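Side-chain contacts in putative methylthioribose-1-phosphate isomerase (Pyrococcus horikoshii OT3, PDB 6A34), which probably catalyses the interconversion of methylthioribose-1-phosphate and methylthioribulose-1-phosphate, a step of the methionine salvage pathway: residues I242-D247 with F255-G260; N228-V233 with Y262-L267; L177-S182 with V278-S283; A155-E160 with V340-F345. One frame throughout, in Å; residues are numbered along the deposited sequence.

Contact 1 of 4, residues I242-D247 with F255-G260; sequences IIVGAD and FANKIG
Asp247 N donates to Ala256 O at 2.8 Å, a short but bent backbone bond with an N-H...O angle of 138°, which ties the loop after strand 241-244 to strand 255-258. The apolar part is carried by Phe255. Its CG sits between the backbone N and the carbonyl carbon (chi1 68°), which turns the ring toward residues 244-246; there CE2 meets Val244 CG2 at 3.9 Å and CD2 meets Ala246 CB at 3.8 Å. The Val244 and Phe255 side chains cross nearly perpendicular. Gly245 O also comes to the ring, 3.7 Å from CE2.

The polar part gathers around the Asn257 amide, which lies beside Gly245 O and the Asp247 carboxylate, its polar pairing left undecided. Carboxylate and amide planes are 22° apart, and Asp247 OD2 is 3.6 Å from Lys258 N. Shortened to an alanine, Asn257 would probably leave Gly245 O and the Asp247 carboxylate without their polar neighbour. Asp247 is the predicted proton donor, and Asn257 and Lys258 are predicted to bind substrate, consistent with this being part of the catalytic pocket; the Lys258 side chain also touches Cys167, the predicted transition-state stabiliser.

Strand 241-244 lies within the parallel part of the main sheet, bonded through Val244 to strand 275-278. Strand 255-258 belongs to the smaller sheet, flanked by strand 323-326, while Thr261 at the start of helix 261-270 touches both Val244 and Phe255.

Contact 2 of 4, residues N228-V233 with Y262-L267; sequences NAAAFV and YMLAVL
Leu267 N is held by Met263 O at 2.9 Å, a regular bond of helix 261-270; the Leu267 side chain points to the neighbouring helix 230-235. With CG anti to the carbonyl carbon (chi1 -65°), the isobutyl group reaches Ala231 and straddles its methyl: CD2 is 3.4 Å and CD1 3.5 Å from Ala231 CB. The first pair is tighter than ordinary van der Waals contact, so the fork of the leucine is pressed hard onto the small residue. One turn earlier, Leu264 sends a single branch across, its CD2 lying 3.7 Å from Ala230 CB. Each leucine thus has its own alanine, and the short alanine side chains let the backbones come close, with the CA atoms of Ala231 and Leu267 6.1 Å apart. With a glycine in place of Leu267, the Ala231 methyl is likely to lose both branches that now touch it and to face a gap.

All four touching residues are buried, and Met234 covers both leucines from further along helix 230-235. The second subunit closes in around the same region: Tyr262 OH is bonded to His271 of that subunit, and Asn228 ND2 to the carbonyl of its Arg202. Helix 230-235 lies in the crossover from strand 222-225 to strand 241-244 and helix 261-270 in the next one, to strand 275-278; their packing against each other is that of successive crossover helices covering a Rossmann-like sheet.

Contact 3 of 4, residues L177-S182 with V278-S283; sequences LGTVGS and VAPLSS
Val278 holds CG1 between its backbone N and carbonyl carbon, with chi1 at 50°, and this turns the methyl to Val180. The two methyls meet end to end, Val180 CG2 to Val278 CG1 at 3.6 Å, while the side chains cross at about a right angle. The same CG1 lies equally close to Val180 N, 3.6 Å away, so it packs on the first turn of helix 180-189 as well as on a side chain. Val278 CG2 takes the other branch and rests by the carbonyl group of Thr179, 4.0 Å from its O.

Thr179 splits its side chain between two jobs. A chi1 of 59° leads OG1 to a water, at 2.8 Å, and that water donates to Val278 O at 2.8 Å. It bridges a gap too wide for a direct bond, since OG1 and Val278 O are 4.0 Å apart. The methyl CG2 makes a looser contact with Pro280 CD, at 4.3 Å.

Met150 of helix 125-157 packs on Thr179, Val278 and Pro280, and Ala169 touches Thr179 and Val180. Residues 278-283 leave the C-terminal end of the parallel strand 275-278, and helix 180-189 leads from strand 161-165 to strand 193-199. Packing of a helix start beside such a strand end belongs to the C-terminal rim of a Rossmann-like sheet, here with the predicted substrate-binding Asn257 about 7 Å from Val180, side chain to side chain.

Contact 4 of 4, residues A155-E160 with V340-F345; sequences AEVLPE and VVWPPF
Val157 makes the whole contact from its side, chiefly through CG1. This methyl comes to the edge of the Trp342 indole, close to the ring plane, 3.8 Å from CZ2 and 3.9 Å from CH2, and also touches Val340 CG2 at 3.9 Å. The valine and the tryptophan reach for each other from opposite directions, so the benzo end of the indole leads the approach while its pyrrole ring stays back. Val157 CG1 stands anti to the carbonyl carbon (chi1 -67°), which sets it facing both partners.

Val340 divides its two methyls: CG2 goes to Val157, and CG1 lies against one face of the indole, 3.6 Å from its plane and offset toward the rim. With CG anti to the carbonyl carbon (chi1 -59°), Trp342 folds back over Val340 and points its six-membered ring at the helix. The strand 339-341 forms a beta hairpin with strand 333-336 and is the antiparallel edge of an otherwise parallel, Rossmann-like sheet; helix 125-157 leads along the chain to strand 161-165 of that sheet.

Further out, Phe276 of strand 275-278 packs on both Val157 and Trp342. Trp342 O accepts a bond from Asn348 ND2 of helix 345-354, and Val341 is paired by its backbone with Ile334. Trp342 itself is exposed, and a hexane-1,6-diol, probably from the crystallisation liquor, lies about 4 Å from its side chain.

How the contacts relate
Contacts 1 and 2 are buried, contact 3 is partly so and contact 4 lies at the surface. The chemistry follows: contact 1 combines backbone, amide and carboxylate groups at the predicted active site, contact 3 adds a water bridge, and contacts 2 and 4 are apolar across their segments. Contacts 1 and 4 reach the same sheet, and strand 255-258 of contact 1 leads into helix 261-270 of contact 2. Val244 ties the first three together: its CG1 packs on Leu264 of contact 2, and its O lies 2.9 Å from Val278 N of contact 3, probably hydrogen-bonded. Contact 4 reaches contact 1 through Leu158 and Ile243. Contacts 1 and 2, unlike 3 and 4, touch the second subunit.

Contact 1 of 4, residues I242-D247 with F255-G260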
loop_
_atom_site.group_PDB
_atom_site.type_symbol
_atom_site.label_atom_id
_atom_site.label_comp_id
_atom_site.label_asym_id
_atom_site.label_seq_id
_atom_site.Cartn_x
_atom_site.Cartn_y
_atom_site.Cartn_z
ATOM N N ILE A 242 -18.061 2.621 -3.026
ATOM C CA ILE A 242 -17.023 2.504 -2.022
ATOM C C ILE A 242 -17.643 2.852 -0.661
ATOM O O ILE A 242 -18.368 3.779 -0.556
ATOM C CB ILE A 242 -15.851 3.437 -2.368
ATOM C CG1 ILE A 242 -15.165 3.033 -3.670
ATOM C CG2 ILE A 242 -14.890 3.505 -1.214
ATOM C CD1 ILE A 242 -14.363 4.144 -4.320
ATOM N N ILE A 243 -17.373 2.054 0.365
ATOM C CA ILE A 243 -17.871 2.329 1.674
ATOM C C ILE A 243 -16.702 2.200 2.635
ATOM O O ILE A 243 -15.926 1.246 2.551
ATOM C CB ILE A 243 -19.080 1.447 2.069
ATOM C CG1 ILE A 243 -19.625 1.864 3.437
ATOM C CG2 ILE A 243 -18.782 -0.028 2.046
ATOM C CD1 ILE A 243 -20.969 1.287 3.781
ATOM N N VAL A 244 -16.587 3.197 3.511
ATOM C CA VAL A 244 -15.567 3.219 4.524
ATOM C C VAL A 244 -16.201 3.540 5.874
ATOM O O VAL A 244 -17.305 4.066 5.952
ATOM C CB VAL A 244 -14.460 4.225 4.191
ATOM C CG1 VAL A 244 -13.768 3.862 2.887
ATOM C CG2 VAL A 244 -15.000 5.640 4.188
ATOM N N GLY A 245 -15.489 3.192 6.941
ATOM C CA GLY A 245 -15.876 3.625 8.278
ATOM C C GLY A 245 -15.338 5.016 8.553
ATOM O O GLY A 245 -14.865 5.682 7.655
ATOM N N ALA A 246 -15.426 5.462 9.813
ATOM C CA ALA A 246 -14.902 6.767 10.226
ATOM C C ALA A 246 -14.388 6.670 11.655
ATOM O O ALA A 246 -15.104 6.176 12.516
ATOM C CB ALA A 246 -15.974 7.818 10.120
ATOM N N ASP A 247 -13.175 7.170 11.906
ATOM C CA ASP A 247 -12.703 7.294 13.271
ATOM C C ASP A 247 -13.373 8.518 13.915
ATOM O O ASP A 247 -13.711 8.482 15.073
ATOM C CB ASP A 247 -11.182 7.199 13.341
ATOM C CG ASP A 247 -10.773 5.785 12.934
ATOM O OD1 ASP A 247 -10.921 4.852 13.774
ATOM O OD2 ASP A 247 -10.403 5.593 11.753
ATOM N N PHE A 255 -14.241 13.993 7.727
ATOM C CA PHE A 255 -13.990 12.907 8.665
ATOM C C PHE A 255 -12.551 12.397 8.558
ATOM O O PHE A 255 -11.916 12.455 7.504
ATOM C CB PHE A 255 -15.002 11.772 8.488
ATOM C CG PHE A 255 -14.889 10.995 7.204
ATOM C CD1 PHE A 255 -15.301 11.544 6.002
ATOM C CD2 PHE A 255 -14.414 9.700 7.199
ATOM C CE1 PHE A 255 -15.194 10.824 4.820
ATOM C CE2 PHE A 255 -14.310 8.991 6.015
ATOM C CZ PHE A 255 -14.675 9.557 4.828
ATOM N N ALA A 256 -12.078 11.899 9.700
ATOM C CA ALA A 256 -10.832 11.199 9.864
ATOM C C ALA A 256 -11.078 9.699 9.722
ATOM O O ALA A 256 -12.056 9.175 10.229
ATOM C CB ALA A 256 -10.249 11.531 11.216
ATOM N N ASN A 257 -10.211 9.015 8.981
ATOM C CA ASN A 257 -10.299 7.549 8.883
ATOM C C ASN A 257 -8.887 7.053 8.569
ATOM O O ASN A 257 -8.017 7.883 8.291
ATOM C CB ASN A 257 -11.368 7.092 7.884
ATOM C CG ASN A 257 -11.748 5.635 8.056
ATOM O OD1 ASN A 257 -12.065 5.207 9.168
ATOM N ND2 ASN A 257 -11.646 4.850 6.986
ATOM N N LYS A 258 -8.681 5.726 8.649
ATOM C CA LYS A 258 -7.400 5.119 8.421
ATOM C C LYS A 258 -6.806 5.679 7.135
ATOM O O LYS A 258 -7.513 5.789 6.087
ATOM C CB LYS A 258 -7.460 3.594 8.263
ATOM C CG LYS A 258 -6.226 2.862 8.782
ATOM C CD LYS A 258 -5.963 3.093 10.281
ATOM C CE LYS A 258 -5.177 1.992 10.965
ATOM N NZ LYS A 258 -4.506 2.477 12.205
ATOM N N ILE A 259 -5.493 5.890 7.206
ATOM C CA ILE A 259 -4.688 6.422 6.125
ATOM C C ILE A 259 -4.995 5.666 4.826
ATOM O O ILE A 259 -5.079 4.423 4.771
ATOM C CB ILE A 259 -3.198 6.372 6.491
ATOM C CG1 ILE A 259 -2.344 7.182 5.521
ATOM C CG2 ILE A 259 -2.719 4.932 6.590
ATOM C CD1 ILE A 259 -2.487 8.677 5.683
ATOM N N GLY A 260 -5.236 6.447 3.777
ATOM C CA GLY A 260 -5.651 5.902 2.485
ATOM C C GLY A 260 -7.082 6.241 2.114
ATOM O O GLY A 260 -7.444 6.136 0.961
#

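Contact 2 of 4, residues N228-V233 with Y262-L267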
loop_
_atom_site.group_PDB
_atom_site.type_symbol
_atom_site.label_atom_id
_atom_site.label_comp_id
_atom_site.label_asym_id
_atom_site.label_seq_id
_atom_site.Cartn_x
_atom_site.Cartn_y
_atom_site.Cartn_z
ATOM N N ASN A 228 -2.327 0.314 -3.701
ATOM C CA ASN A 228 -1.949 0.806 -5.001
ATOM C C ASN A 228 -2.976 0.420 -6.061
ATOM O O ASN A 228 -3.104 1.093 -7.064
ATOM C CB ASN A 228 -0.579 0.252 -5.447
ATOM C CG ASN A 228 0.578 1.074 -4.930
ATOM O OD1 ASN A 228 0.437 2.290 -4.714
ATOM N ND2 ASN A 228 1.716 0.433 -4.745
ATOM N N ALA A 229 -3.652 -0.707 -5.897
ATOM C CA ALA A 229 -4.480 -1.170 -6.996
ATOM C C ALA A 229 -5.904 -0.618 -6.910
ATOM O O ALA A 229 -6.743 -0.931 -7.773
ATOM C CB ALA A 229 -4.509 -2.695 -6.989
ATOM N N ALA A 230 -6.257 0.119 -5.855
ATOM C CA ALA A 230 -7.705 0.491 -5.751
ATOM C C ALA A 230 -8.086 1.396 -6.929
ATOM O O ALA A 230 -9.177 1.316 -7.464
ATOM C CB ALA A 230 -8.005 1.125 -4.419
ATOM N N ALA A 231 -7.155 2.247 -7.356
ATOM C CA ALA A 231 -7.428 3.187 -8.441
ATOM C C ALA A 231 -7.616 2.406 -9.731
ATOM O O ALA A 231 -8.418 2.733 -10.536
ATOM C CB ALA A 231 -6.289 4.139 -8.576
ATOM N N PHE A 232 -6.838 1.332 -9.870
ATOM C CA PHE A 232 -6.867 0.501 -11.042
ATOM C C PHE A 232 -8.219 -0.212 -11.142
ATOM O O PHE A 232 -8.900 -0.183 -12.170
ATOM C CB PHE A 232 -5.719 -0.511 -11.010
ATOM C CG PHE A 232 -5.712 -1.398 -12.230
ATOM C CD1 PHE A 232 -5.166 -0.949 -13.421
ATOM C CD2 PHE A 232 -6.319 -2.649 -12.198
ATOM C CE1 PHE A 232 -5.158 -1.760 -14.544
ATOM C CE2 PHE A 232 -6.348 -3.448 -13.334
ATOM C CZ PHE A 232 -5.745 -3.006 -14.497
ATOM N N VAL A 233 -8.653 -0.830 -10.053
ATOM C CA VAL A 233 -9.890 -1.553 -10.139
ATOM C C VAL A 233 -11.053 -0.584 -10.366
ATOM O O VAL A 233 -12.045 -0.990 -10.975
ATOM C CB VAL A 233 -10.119 -2.520 -8.969
ATOM C CG1 VAL A 233 -8.964 -3.496 -8.876
ATOM C CG2 VAL A 233 -10.351 -1.840 -7.643
ATOM N N TYR A 262 -8.628 9.169 2.213
ATOM C CA TYR A 262 -8.605 10.380 1.414
ATOM C C TYR A 262 -8.258 10.033 -0.031
ATOM O O TYR A 262 -8.883 10.548 -0.947
ATOM C CB TYR A 262 -7.676 11.451 2.006
ATOM C CG TYR A 262 -7.480 12.640 1.100
ATOM C CD1 TYR A 262 -8.553 13.417 0.712
ATOM C CD2 TYR A 262 -6.227 12.977 0.607
ATOM C CE1 TYR A 262 -8.400 14.491 -0.158
ATOM C CE2 TYR A 262 -6.055 14.049 -0.253
ATOM C CZ TYR A 262 -7.140 14.811 -0.645
ATOM O OH TYR A 262 -6.971 15.886 -1.477
ATOM N N MET A 263 -7.287 9.141 -0.217
ATOM C CA MET A 263 -6.871 8.654 -1.562
ATOM C C MET A 263 -8.073 8.080 -2.327
ATOM O O MET A 263 -8.288 8.403 -3.516
ATOM C CB MET A 263 -5.783 7.582 -1.467
ATOM C CG MET A 263 -5.443 6.944 -2.848
ATOM S SD MET A 263 -6.158 5.279 -3.033
ATOM C CE MET A 263 -5.001 4.474 -1.927
ATOM N N LEU A 264 -8.820 7.204 -1.648
ATOM C CA LEU A 264 -10.056 6.559 -2.169
ATOM C C LEU A 264 -11.127 7.604 -2.504
ATOM O O LEU A 264 -11.840 7.474 -3.480
ATOM C CB LEU A 264 -10.605 5.598 -1.106
ATOM C CG LEU A 264 -9.809 4.318 -0.877
ATOM C CD1 LEU A 264 -10.515 3.442 0.155
ATOM C CD2 LEU A 264 -9.597 3.577 -2.193
ATOM N N ALA A 265 -11.312 8.579 -1.619
ATOM C CA ALA A 265 -12.318 9.654 -1.847
ATOM C C ALA A 265 -11.997 10.372 -3.174
ATOM O O ALA A 265 -12.885 10.584 -4.000
ATOM C CB ALA A 265 -12.332 10.618 -0.674
ATOM N N VAL A 266 -10.717 10.679 -3.403
ATOM C CA VAL A 266 -10.317 11.426 -4.596
ATOM C C VAL A 266 -10.457 10.506 -5.802
ATOM O O VAL A 266 -11.092 10.876 -6.760
ATOM C CB VAL A 266 -8.904 12.022 -4.469
ATOM C CG1 VAL A 266 -8.380 12.584 -5.793
ATOM C CG2 VAL A 266 -8.890 13.104 -3.406
ATOM N N LEU A 267 -10.026 9.254 -5.690
ATOM C CA LEU A 267 -10.238 8.344 -6.855
ATOM C C LEU A 267 -11.698 8.042 -7.126
ATOM O O LEU A 267 -12.074 7.957 -8.297
ATOM C CB LEU A 267 -9.466 7.063 -6.654
ATOM C CG LEU A 267 -7.961 7.271 -6.646
ATOM C CD1 LEU A 267 -7.372 6.109 -5.866
ATOM C CD2 LEU A 267 -7.441 7.337 -8.069
#

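Contact 3 of 4, residues L177-S182 with V278-S283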
loop_
_atom_site.group_PDB
_atom_site.type_symbol
_atom_site.label_atom_id
_atom_site.label_comp_id
_atom_site.label_asym_id
_atom_site.label_seq_id
_atom_site.Cartn_x
_atom_site.Cartn_y
_atom_site.Cartn_z
ATOM N N LEU A 177 -20.891 -7.521 14.256
ATOM C CA LEU A 177 -21.418 -7.241 12.902
ATOM C C LEU A 177 -20.553 -6.226 12.135
ATOM O O LEU A 177 -20.300 -6.401 10.904
ATOM C CB LEU A 177 -22.868 -6.745 12.986
ATOM C CG LEU A 177 -23.854 -7.681 13.679
ATOM C CD1 LEU A 177 -25.248 -7.078 13.656
ATOM C CD2 LEU A 177 -23.856 -9.049 13.028
ATOM N N GLY A 178 -20.154 -5.148 12.815
ATOM C CA GLY A 178 -19.350 -4.102 12.200
ATOM C C GLY A 178 -20.189 -2.910 11.807
ATOM O O GLY A 178 -21.393 -2.944 11.950
ATOM N N THR A 179 -19.520 -1.848 11.345
ATOM C CA THR A 179 -20.183 -0.711 10.740
ATOM C C THR A 179 -20.296 -1.019 9.251
ATOM O O THR A 179 -21.390 -1.362 8.732
ATOM C CB THR A 179 -19.500 0.603 11.151
ATOM O OG1 THR A 179 -18.117 0.659 10.791
ATOM C CG2 THR A 179 -19.596 0.808 12.648
ATOM N N VAL A 180 -19.155 -0.925 8.563
ATOM C CA VAL A 180 -19.077 -1.408 7.207
ATOM C C VAL A 180 -19.573 -2.866 7.221
ATOM O O VAL A 180 -20.378 -3.300 6.390
ATOM C CB VAL A 180 -17.638 -1.302 6.639
ATOM C CG1 VAL A 180 -17.504 -2.063 5.323
ATOM C CG2 VAL A 180 -17.181 0.132 6.444
ATOM N N GLY A 181 -19.081 -3.633 8.181
ATOM C CA GLY A 181 -19.352 -5.087 8.207
ATOM C C GLY A 181 -20.845 -5.407 8.222
ATOM O O GLY A 181 -21.283 -6.351 7.598
ATOM N N SER A 182 -21.636 -4.597 8.924
ATOM C CA SER A 182 -23.068 -4.805 8.990
ATOM C C SER A 182 -23.695 -4.577 7.624
ATOM O O SER A 182 -24.552 -5.330 7.194
ATOM C CB SER A 182 -23.717 -3.938 10.013
ATOM O OG SER A 182 -25.020 -4.425 10.259
ATOM N N VAL A 278 -19.745 5.255 6.973
ATOM C CA VAL A 278 -20.722 4.672 7.851
ATOM C C VAL A 278 -20.133 4.722 9.260
ATOM O O VAL A 278 -18.972 4.301 9.461
ATOM C CB VAL A 278 -21.111 3.238 7.428
ATOM C CG1 VAL A 278 -19.908 2.339 7.175
ATOM C CG2 VAL A 278 -22.043 2.579 8.441
ATOM N N ALA A 279 -20.907 5.280 10.205
ATOM C CA ALA A 279 -20.548 5.351 11.624
ATOM C C ALA A 279 -21.775 5.651 12.477
ATOM O O ALA A 279 -22.732 6.241 11.976
ATOM C CB ALA A 279 -19.526 6.406 11.838
ATOM N N PRO A 280 -21.768 5.280 13.782
ATOM C CA PRO A 280 -22.844 5.647 14.703
ATOM C C PRO A 280 -22.756 7.129 15.074
ATOM O O PRO A 280 -21.693 7.722 14.908
ATOM C CB PRO A 280 -22.611 4.731 15.915
ATOM C CG PRO A 280 -21.126 4.455 15.903
ATOM C CD PRO A 280 -20.690 4.536 14.452
ATOM N N LEU A 281 -23.870 7.701 15.559
ATOM C CA LEU A 281 -23.963 9.117 15.997
ATOM C C LEU A 281 -22.835 9.506 16.969
ATOM O O LEU A 281 -22.341 10.624 16.918
ATOM C CB LEU A 281 -25.333 9.380 16.625
ATOM C CG LEU A 281 -26.283 10.229 15.778
ATOM C CD1 LEU A 281 -26.421 9.669 14.377
ATOM C CD2 LEU A 281 -27.641 10.346 16.444
ATOM N N SER A 282 -22.408 8.577 17.824
ATOM C CA SER A 282 -21.428 8.837 18.847
ATOM C C SER A 282 -20.041 9.108 18.243
ATOM O O SER A 282 -19.146 9.534 18.963
ATOM C CB SER A 282 -21.377 7.691 19.835
ATOM O OG SER A 282 -20.981 6.492 19.189
ATOM N N SER A 283 -19.856 8.845 16.943
ATOM C CA SER A 283 -18.570 9.110 16.256
ATOM C C SER A 283 -18.583 10.499 15.604
ATOM O O SER A 283 -17.580 10.929 15.063
ATOM C CB SER A 283 -18.255 8.047 15.221
ATOM O OG SER A 283 -18.289 6.761 15.805
HETATM O O HOH W 1 -17.220 3.241 11.298
#

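Contact 4 of 4, residues A155-E160 with V340-F345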
loop_
_atom_site.group_PDB
_atom_site.type_symbol
_atom_site.label_atom_id
_atom_site.label_comp_id
_atom_site.label_asym_id
_atom_site.label_seq_id
_atom_site.Cartn_x
_atom_site.Cartn_y
_atom_site.Cartn_z
ATOM N N ALA A 155 -27.536 -0.733 3.419
ATOM C CA ALA A 155 -27.908 -1.691 2.381
ATOM C C ALA A 155 -28.990 -1.116 1.444
ATOM O O ALA A 155 -29.037 -1.530 0.294
ATOM C CB ALA A 155 -28.345 -2.997 3.005
ATOM N N GLU A 156 -29.825 -0.179 1.920
ATOM C CA GLU A 156 -30.861 0.486 1.078
ATOM C C GLU A 156 -30.218 1.387 0.009
ATOM O O GLU A 156 -30.781 1.565 -1.054
ATOM C CB GLU A 156 -31.787 1.430 1.861
ATOM C CG GLU A 156 -32.764 0.764 2.820
ATOM C CD GLU A 156 -33.786 -0.200 2.228
ATOM O OE1 GLU A 156 -34.300 -1.056 2.987
ATOM O OE2 GLU A 156 -34.081 -0.093 1.017
ATOM N N VAL A 157 -29.073 2.007 0.324
ATOM C CA VAL A 157 -28.556 3.127 -0.474
ATOM C C VAL A 157 -27.400 2.681 -1.377
ATOM O O VAL A 157 -27.191 3.306 -2.381
ATOM C CB VAL A 157 -28.146 4.331 0.401
ATOM C CG1 VAL A 157 -29.344 4.985 1.094
ATOM C CG2 VAL A 157 -27.065 3.982 1.405
ATOM N N LEU A 158 -26.619 1.658 -0.997
ATOM C CA LEU A 158 -25.574 1.146 -1.882
ATOM C C LEU A 158 -26.219 0.408 -3.047
ATOM O O LEU A 158 -27.224 -0.276 -2.884
ATOM C CB LEU A 158 -24.636 0.170 -1.169
ATOM C CG LEU A 158 -23.730 0.722 -0.078
ATOM C CD1 LEU A 158 -22.517 -0.180 0.096
ATOM C CD2 LEU A 158 -23.301 2.139 -0.356
ATOM N N PRO A 159 -25.583 0.435 -4.234
ATOM C CA PRO A 159 -26.013 -0.411 -5.342
ATOM C C PRO A 159 -25.626 -1.879 -5.104
ATOM O O PRO A 159 -24.660 -2.159 -4.394
ATOM C CB PRO A 159 -25.225 0.194 -6.513
ATOM C CG PRO A 159 -23.936 0.628 -5.872
ATOM C CD PRO A 159 -24.364 1.198 -4.533
ATOM N N GLU A 160 -26.386 -2.792 -5.713
ATOM C CA GLU A 160 -25.955 -4.145 -5.922
ATOM C C GLU A 160 -24.708 -4.118 -6.790
ATOM O O GLU A 160 -24.616 -3.310 -7.727
ATOM C CB GLU A 160 -26.897 -5.013 -6.760
ATOM C CG GLU A 160 -28.370 -4.819 -6.482
ATOM C CD GLU A 160 -29.202 -6.011 -6.933
ATOM O OE1 GLU A 160 -30.379 -6.097 -6.489
ATOM O OE2 GLU A 160 -28.652 -6.856 -7.726
ATOM N N VAL A 340 -29.488 7.907 6.903
ATOM C CA VAL A 340 -28.437 8.368 6.040
ATOM C C VAL A 340 -28.569 9.884 5.946
ATOM O O VAL A 340 -29.652 10.355 5.718
ATOM C CB VAL A 340 -28.498 7.742 4.645
ATOM C CG1 VAL A 340 -27.311 8.214 3.818
ATOM C CG2 VAL A 340 -28.562 6.225 4.678
ATOM N N VAL A 341 -27.456 10.586 6.175
ATOM C CA VAL A 341 -27.311 11.996 6.037
ATOM C C VAL A 341 -26.811 12.308 4.619
ATOM O O VAL A 341 -25.805 11.831 4.207
ATOM C CB VAL A 341 -26.314 12.547 7.074
ATOM C CG1 VAL A 341 -26.275 14.062 7.065
ATOM C CG2 VAL A 341 -26.612 12.033 8.471
ATOM N N TRP A 342 -27.502 13.218 3.948
ATOM C CA TRP A 342 -27.230 13.667 2.615
ATOM C C TRP A 342 -26.658 15.089 2.663
ATOM O O TRP A 342 -26.804 15.795 3.661
ATOM C CB TRP A 342 -28.534 13.592 1.819
ATOM C CG TRP A 342 -29.117 12.219 1.769
ATOM C CD1 TRP A 342 -30.286 11.809 2.353
ATOM C CD2 TRP A 342 -28.577 11.061 1.092
ATOM N NE1 TRP A 342 -30.508 10.493 2.078
ATOM C CE2 TRP A 342 -29.484 10.002 1.309
ATOM C CE3 TRP A 342 -27.415 10.805 0.361
ATOM C CZ2 TRP A 342 -29.286 8.726 0.790
ATOM C CZ3 TRP A 342 -27.218 9.543 -0.158
ATOM C CH2 TRP A 342 -28.136 8.515 0.061
ATOM N N PRO A 343 -25.969 15.572 1.606
ATOM C CA PRO A 343 -25.519 16.966 1.574
ATOM C C PRO A 343 -26.754 17.873 1.613
ATOM O O PRO A 343 -27.791 17.475 1.133
ATOM C CB PRO A 343 -24.752 17.122 0.258
ATOM C CG PRO A 343 -24.606 15.708 -0.305
ATOM C CD PRO A 343 -25.629 14.833 0.387
ATOM N N PRO A 344 -26.673 19.067 2.204
ATOM C CA PRO A 344 -25.482 19.653 2.805
ATOM C C PRO A 344 -25.323 19.101 4.223
ATOM O O PRO A 344 -26.296 19.089 4.983
ATOM C CB PRO A 344 -25.726 21.167 2.782
ATOM C CG PRO A 344 -27.241 21.288 2.677
ATOM C CD PRO A 344 -27.708 20.064 1.916
ATOM N N PHE A 345 -24.124 18.592 4.538
ATOM C CA PHE A 345 -23.921 17.786 5.737
ATOM C C PHE A 345 -24.051 18.633 7.002
ATOM O O PHE A 345 -24.593 18.150 7.993
ATOM C CB PHE A 345 -22.587 17.033 5.709
ATOM C CG PHE A 345 -22.534 16.007 4.610
ATOM C CD1 PHE A 345 -23.384 14.927 4.621
ATOM C CD2 PHE A 345 -21.707 16.184 3.520
ATOM C CE1 PHE A 345 -23.384 14.026 3.579
ATOM C CE2 PHE A 345 -21.701 15.279 2.480
ATOM C CZ PHE A 345 -22.542 14.204 2.512
#